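Local coordinates for IclR transcriptional regulator (Thermotoga maritima, PDB 1MKM), which probably binds DNA through a winged helix-turn-helix domain and acts as a transcriptional regulator of the IclR family, with zinc bound in its effector-type domain, at residues Y134-V146 with I181-N193. Residues are numbered along the deposited sequence; the frame is centred on the assembly and turned at random.
Sequences YSTASGKSILAFV and IRKRGYAVDNEEN
K140 runs from helix 137-143 along strand 187-190 to the carboxylate of E192 just beyond it, forming a salt bridge to OE2; E177 gives it a second one. The lysine chain bends at chi3 (-67°), which turns its ammonium group toward both the E192 carboxylate and the V188 carbonyl; K140 NZ donates to V188 O at 3.1 Å, though NZ is crowded in the model and its exact place is less sure. E192 OE2 also accepts from N190 N at 3.2 Å through its anti lone pair. With an alanine here, K140 is likely to lose one of its carboxylate mates and N190 N this acceptor. D189 OD1 takes N193 N at 3.0 Å, holding the chain after the strand, and N193 lies against S135. The apolar seam is small: A137 CB faces A187 CB at 4.3 Å, A144 CB meets I181 CG2 at 3.6 Å, and I181 CD1 lies 3.6 Å from K140 CB. D189 and C199 bind zinc in a structure of this protein; here a zinc ion lies about 3 Å from the T136 side chain. Helix 137-143 thus packs on edge strand 187-190, which pairs with strand 197-205, while its far side, through S138 and I142, rests on strand 98-105.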
loop_
_atom_site.group_PDB
_atom_site.type_symbol
_atom_site.label_atom_id
_atom_site.label_comp_id
_atom_site.label_asym_id
_atom_site.label_seq_id
_atom_site.Cartn_x
_atom_site.Cartn_y
_atom_site.Cartn_z
ATOM N N TYR B 134 -27.224 -24.216 16.753
ATOM C CA TYR B 134 -28.649 -24.186 16.475
ATOM C C TYR B 134 -29.109 -23.039 15.588
ATOM O O TYR B 134 -30.000 -23.230 14.754
ATOM C CB TYR B 134 -29.447 -24.159 17.779
ATOM C CG TYR B 134 -29.267 -22.893 18.593
ATOM C CD1 TYR B 134 -28.178 -22.732 19.450
ATOM C CD2 TYR B 134 -30.186 -21.850 18.496
ATOM C CE1 TYR B 134 -28.013 -21.564 20.190
ATOM C CE2 TYR B 134 -30.026 -20.684 19.222
ATOM C CZ TYR B 134 -28.941 -20.545 20.065
ATOM O OH TYR B 134 -28.784 -19.369 20.764
ATOM N N SER B 135 -28.525 -21.852 15.760
ATOM C CA SER B 135 -28.927 -20.695 14.953
ATOM C C SER B 135 -28.163 -20.582 13.637
ATOM O O SER B 135 -28.359 -19.634 12.882
ATOM C CB SER B 135 -28.758 -19.395 15.744
ATOM O OG SER B 135 -27.392 -19.133 16.013
ATOM N N THR B 136 -27.304 -21.555 13.362
ATOM C CA THR B 136 -26.515 -21.542 12.141
ATOM C C THR B 136 -26.795 -22.786 11.273
ATOM O O THR B 136 -27.097 -23.859 11.797
ATOM C CB THR B 136 -25.011 -21.446 12.494
ATOM O OG1 THR B 136 -24.260 -21.129 11.319
ATOM C CG2 THR B 136 -24.510 -22.754 13.062
ATOM N N ALA B 137 -26.701 -22.635 9.951
ATOM C CA ALA B 137 -26.959 -23.741 9.022
ATOM C C ALA B 137 -26.002 -24.921 9.183
ATOM O O ALA B 137 -26.429 -26.063 9.379
ATOM C CB ALA B 137 -26.918 -23.243 7.587
ATOM N N SER B 138 -24.707 -24.660 9.067
ATOM C CA SER B 138 -23.737 -25.731 9.239
ATOM C C SER B 138 -23.951 -26.343 10.643
ATOM O O SER B 138 -23.660 -27.516 10.876
ATOM C CB SER B 138 -22.311 -25.174 9.088
ATOM O OG SER B 138 -22.108 -24.026 9.899
ATOM N N GLY B 139 -24.473 -25.537 11.565
ATOM C CA GLY B 139 -24.726 -26.006 12.915
ATOM C C GLY B 139 -25.867 -27.006 13.006
ATOM O O GLY B 139 -25.685 -28.121 13.489
ATOM N N LYS B 140 -27.052 -26.610 12.549
ATOM C CA LYS B 140 -28.209 -27.499 12.575
ATOM C C LYS B 140 -27.928 -28.680 11.663
ATOM O O LYS B 140 -28.324 -29.803 11.945
ATOM C CB LYS B 140 -29.462 -26.753 12.116
ATOM C CG LYS B 140 -29.829 -25.595 13.028
ATOM C CD LYS B 140 -31.032 -24.819 12.533
ATOM C CE LYS B 140 -30.728 -24.091 11.235
ATOM N NZ LYS B 140 -31.854 -23.195 10.841
ATOM N N SER B 141 -27.237 -28.420 10.563
ATOM C CA SER B 141 -26.879 -29.479 9.631
ATOM C C SER B 141 -26.139 -30.572 10.418
ATOM O O SER B 141 -26.215 -31.752 10.084
ATOM C CB SER B 141 -25.984 -28.904 8.525
ATOM O OG SER B 141 -25.825 -29.790 7.431
ATOM N N ILE B 142 -25.425 -30.175 11.471
ATOM C CA ILE B 142 -24.684 -31.131 12.297
ATOM C C ILE B 142 -25.599 -31.735 13.356
ATOM O O ILE B 142 -25.480 -32.918 13.692
ATOM C CB ILE B 142 -23.473 -30.464 12.999
ATOM C CG1 ILE B 142 -22.404 -30.101 11.962
ATOM C CG2 ILE B 142 -22.891 -31.405 14.056
ATOM C CD1 ILE B 142 -21.243 -29.308 12.526
ATOM N N LEU B 143 -26.510 -30.916 13.877
ATOM C CA LEU B 143 -27.466 -31.363 14.885
ATOM C C LEU B 143 -28.559 -32.224 14.268
ATOM O O LEU B 143 -29.484 -32.654 14.958
ATOM C CB LEU B 143 -28.116 -30.163 15.573
ATOM C CG LEU B 143 -27.472 -29.700 16.879
ATOM C CD1 LEU B 143 -28.255 -28.521 17.466
ATOM C CD2 LEU B 143 -27.454 -30.873 17.850
ATOM N N ALA B 144 -28.453 -32.466 12.966
ATOM C CA ALA B 144 -29.441 -33.268 12.259
ATOM C C ALA B 144 -28.907 -34.657 11.977
ATOM O O ALA B 144 -29.471 -35.390 11.167
ATOM C CB ALA B 144 -29.828 -32.589 10.950
ATOM N N PHE B 145 -27.811 -35.016 12.635
ATOM C CA PHE B 145 -27.216 -36.330 12.443
ATOM C C PHE B 145 -26.516 -36.853 13.686
ATOM O O PHE B 145 -25.936 -37.940 13.665
ATOM C CB PHE B 145 -26.240 -36.319 11.260
ATOM C CG PHE B 145 -26.917 -36.266 9.918
ATOM C CD1 PHE B 145 -27.363 -35.056 9.394
ATOM C CD2 PHE B 145 -27.147 -37.437 9.197
ATOM C CE1 PHE B 145 -28.030 -35.011 8.176
ATOM C CE2 PHE B 145 -27.812 -37.404 7.976
ATOM C CZ PHE B 145 -28.255 -36.186 7.465
ATOM N N VAL B 146 -26.560 -36.077 14.766
ATOM C CA VAL B 146 -25.948 -36.512 16.014
ATOM C C VAL B 146 -26.871 -37.596 16.546
ATOM O O VAL B 146 -28.089 -37.415 16.559
ATOM C CB VAL B 146 -25.871 -35.363 17.061
ATOM C CG1 VAL B 146 -24.970 -34.254 16.551
ATOM C CG2 VAL B 146 -27.267 -34.816 17.359
ATOM N N ILE B 181 -34.347 -31.127 7.908
ATOM C CA ILE B 181 -32.970 -31.100 7.450
ATOM C C ILE B 181 -32.525 -32.508 7.083
ATOM O O ILE B 181 -31.883 -32.711 6.049
ATOM C CB ILE B 181 -32.056 -30.504 8.539
ATOM C CG1 ILE B 181 -32.490 -29.063 8.827
ATOM C CG2 ILE B 181 -30.608 -30.539 8.092
ATOM C CD1 ILE B 181 -31.855 -28.461 10.057
ATOM N N ARG B 182 -32.872 -33.482 7.919
ATOM C CA ARG B 182 -32.510 -34.865 7.636
ATOM C C ARG B 182 -33.154 -35.205 6.294
ATOM O O ARG B 182 -32.571 -35.911 5.465
ATOM C CB ARG B 182 -33.054 -35.794 8.723
ATOM C CG ARG B 182 -32.726 -35.349 10.141
ATOM C CD ARG B 182 -33.300 -36.317 11.178
ATOM N NE ARG B 182 -33.069 -35.859 12.547
ATOM C CZ ARG B 182 -33.432 -36.533 13.632
ATOM N NH1 ARG B 182 -34.045 -37.702 13.510
ATOM N NH2 ARG B 182 -33.183 -36.040 14.839
ATOM N N LYS B 183 -34.361 -34.678 6.094
ATOM C CA LYS B 183 -35.116 -34.885 4.862
ATOM C C LYS B 183 -34.350 -34.344 3.656
ATOM O O LYS B 183 -33.802 -35.118 2.864
ATOM C CB LYS B 183 -36.487 -34.199 4.972
ATOM C CG LYS B 183 -37.259 -34.026 3.657
ATOM C CD LYS B 183 -37.424 -35.338 2.888
ATOM C CE LYS B 183 -38.586 -35.279 1.893
ATOM N NZ LYS B 183 -38.513 -34.142 0.929
ATOM N N ARG B 184 -34.307 -33.020 3.523
ATOM C CA ARG B 184 -33.611 -32.390 2.409
ATOM C C ARG B 184 -32.176 -32.886 2.304
ATOM O O ARG B 184 -31.681 -33.172 1.208
ATOM C CB ARG B 184 -33.616 -30.869 2.570
ATOM C CG ARG B 184 -35.002 -30.243 2.550
ATOM C CD ARG B 184 -34.923 -28.728 2.415
ATOM N NE ARG B 184 -34.150 -28.120 3.491
ATOM C CZ ARG B 184 -34.459 -28.220 4.780
ATOM N NH1 ARG B 184 -35.531 -28.908 5.154
ATOM N NH2 ARG B 184 -33.698 -27.632 5.696
ATOM N N GLY B 185 -31.520 -32.999 3.457
ATOM C CA GLY B 185 -30.140 -33.442 3.497
ATOM C C GLY B 185 -29.223 -32.257 3.747
ATOM O O GLY B 185 -28.005 -32.376 3.648
ATOM N N TYR B 186 -29.816 -31.108 4.060
ATOM C CA TYR B 186 -29.071 -29.882 4.336
ATOM C C TYR B 186 -29.937 -28.911 5.133
ATOM O O TYR B 186 -31.128 -29.154 5.327
ATOM C CB TYR B 186 -28.628 -29.206 3.034
ATOM C CG TYR B 186 -29.767 -28.830 2.115
ATOM C CD1 TYR B 186 -30.219 -29.716 1.131
ATOM C CD2 TYR B 186 -30.407 -27.597 2.238
ATOM C CE1 TYR B 186 -31.279 -29.384 0.291
ATOM C CE2 TYR B 186 -31.469 -27.253 1.408
ATOM C CZ TYR B 186 -31.899 -28.152 0.435
ATOM O OH TYR B 186 -32.942 -27.817 -0.391
ATOM N N ALA B 187 -29.343 -27.807 5.582
ATOM C CA ALA B 187 -30.080 -26.810 6.350
ATOM C C ALA B 187 -30.065 -25.439 5.702
ATOM O O ALA B 187 -29.357 -25.207 4.720
ATOM C CB ALA B 187 -29.516 -26.709 7.741
ATOM N N VAL B 188 -30.857 -24.535 6.267
ATOM C CA VAL B 188 -30.948 -23.171 5.776
ATOM C C VAL B 188 -31.102 -22.232 6.961
ATOM O O VAL B 188 -31.887 -22.501 7.871
ATOM C CB VAL B 188 -32.164 -22.982 4.849
ATOM C CG1 VAL B 188 -32.316 -21.521 4.483
ATOM C CG2 VAL B 188 -32.012 -23.840 3.592
ATOM N N ASP B 189 -30.345 -21.137 6.955
ATOM C CA ASP B 189 -30.419 -20.158 8.028
ATOM C C ASP B 189 -31.113 -18.903 7.537
ATOM O O ASP B 189 -30.473 -17.982 7.030
ATOM C CB ASP B 189 -29.022 -19.797 8.548
ATOM C CG ASP B 189 -29.027 -18.521 9.382
ATOM O OD1 ASP B 189 -30.079 -18.227 9.976
ATOM O OD2 ASP B 189 -27.997 -17.813 9.459
ATOM N N ASN B 190 -32.431 -18.866 7.676
ATOM C CA ASN B 190 -33.174 -17.697 7.246
ATOM C C ASN B 190 -33.003 -16.620 8.303
ATOM O O ASN B 190 -33.890 -16.404 9.124
ATOM C CB ASN B 190 -34.655 -18.033 7.068
ATOM C CG ASN B 190 -35.453 -16.869 6.505
ATOM O OD1 ASN B 190 -35.198 -16.407 5.392
ATOM N ND2 ASN B 190 -36.423 -16.386 7.276
ATOM N N GLU B 191 -31.845 -15.964 8.286
ATOM C CA GLU B 191 -31.534 -14.900 9.230
ATOM C C GLU B 191 -31.741 -15.308 10.683
ATOM O O GLU B 191 -32.081 -14.483 11.526
ATOM C CB GLU B 191 -32.362 -13.657 8.895
ATOM C CG GLU B 191 -31.543 -12.545 8.233
ATOM C CD GLU B 191 -32.370 -11.653 7.324
ATOM O OE1 GLU B 191 -32.928 -12.180 6.336
ATOM O OE2 GLU B 191 -32.456 -10.431 7.591
ATOM N N GLU B 192 -31.511 -16.586 10.961
ATOM C CA GLU B 192 -31.659 -17.146 12.302
ATOM C C GLU B 192 -30.420 -16.875 13.151
ATOM O O GLU B 192 -30.512 -16.784 14.370
ATOM C CB GLU B 192 -31.887 -18.662 12.226
ATOM C CG GLU B 192 -32.999 -19.099 11.280
ATOM C CD GLU B 192 -33.050 -20.607 11.105
ATOM O OE1 GLU B 192 -33.331 -21.324 12.086
ATOM O OE2 GLU B 192 -32.807 -21.083 9.979
ATOM N N ASN B 193 -29.258 -16.768 12.514
ATOM C CA ASN B 193 -28.028 -16.505 13.249
ATOM C C ASN B 193 -27.753 -15.012 13.214
ATOM O O ASN B 193 -27.712 -14.363 14.257
ATOM C CB ASN B 193 -26.855 -17.288 12.642
ATOM C CG ASN B 193 -25.549 -17.104 13.421
ATOM O OD1 ASN B 193 -24.865 -16.086 13.290
ATOM N ND2 ASN B 193 -25.205 -18.092 14.232
#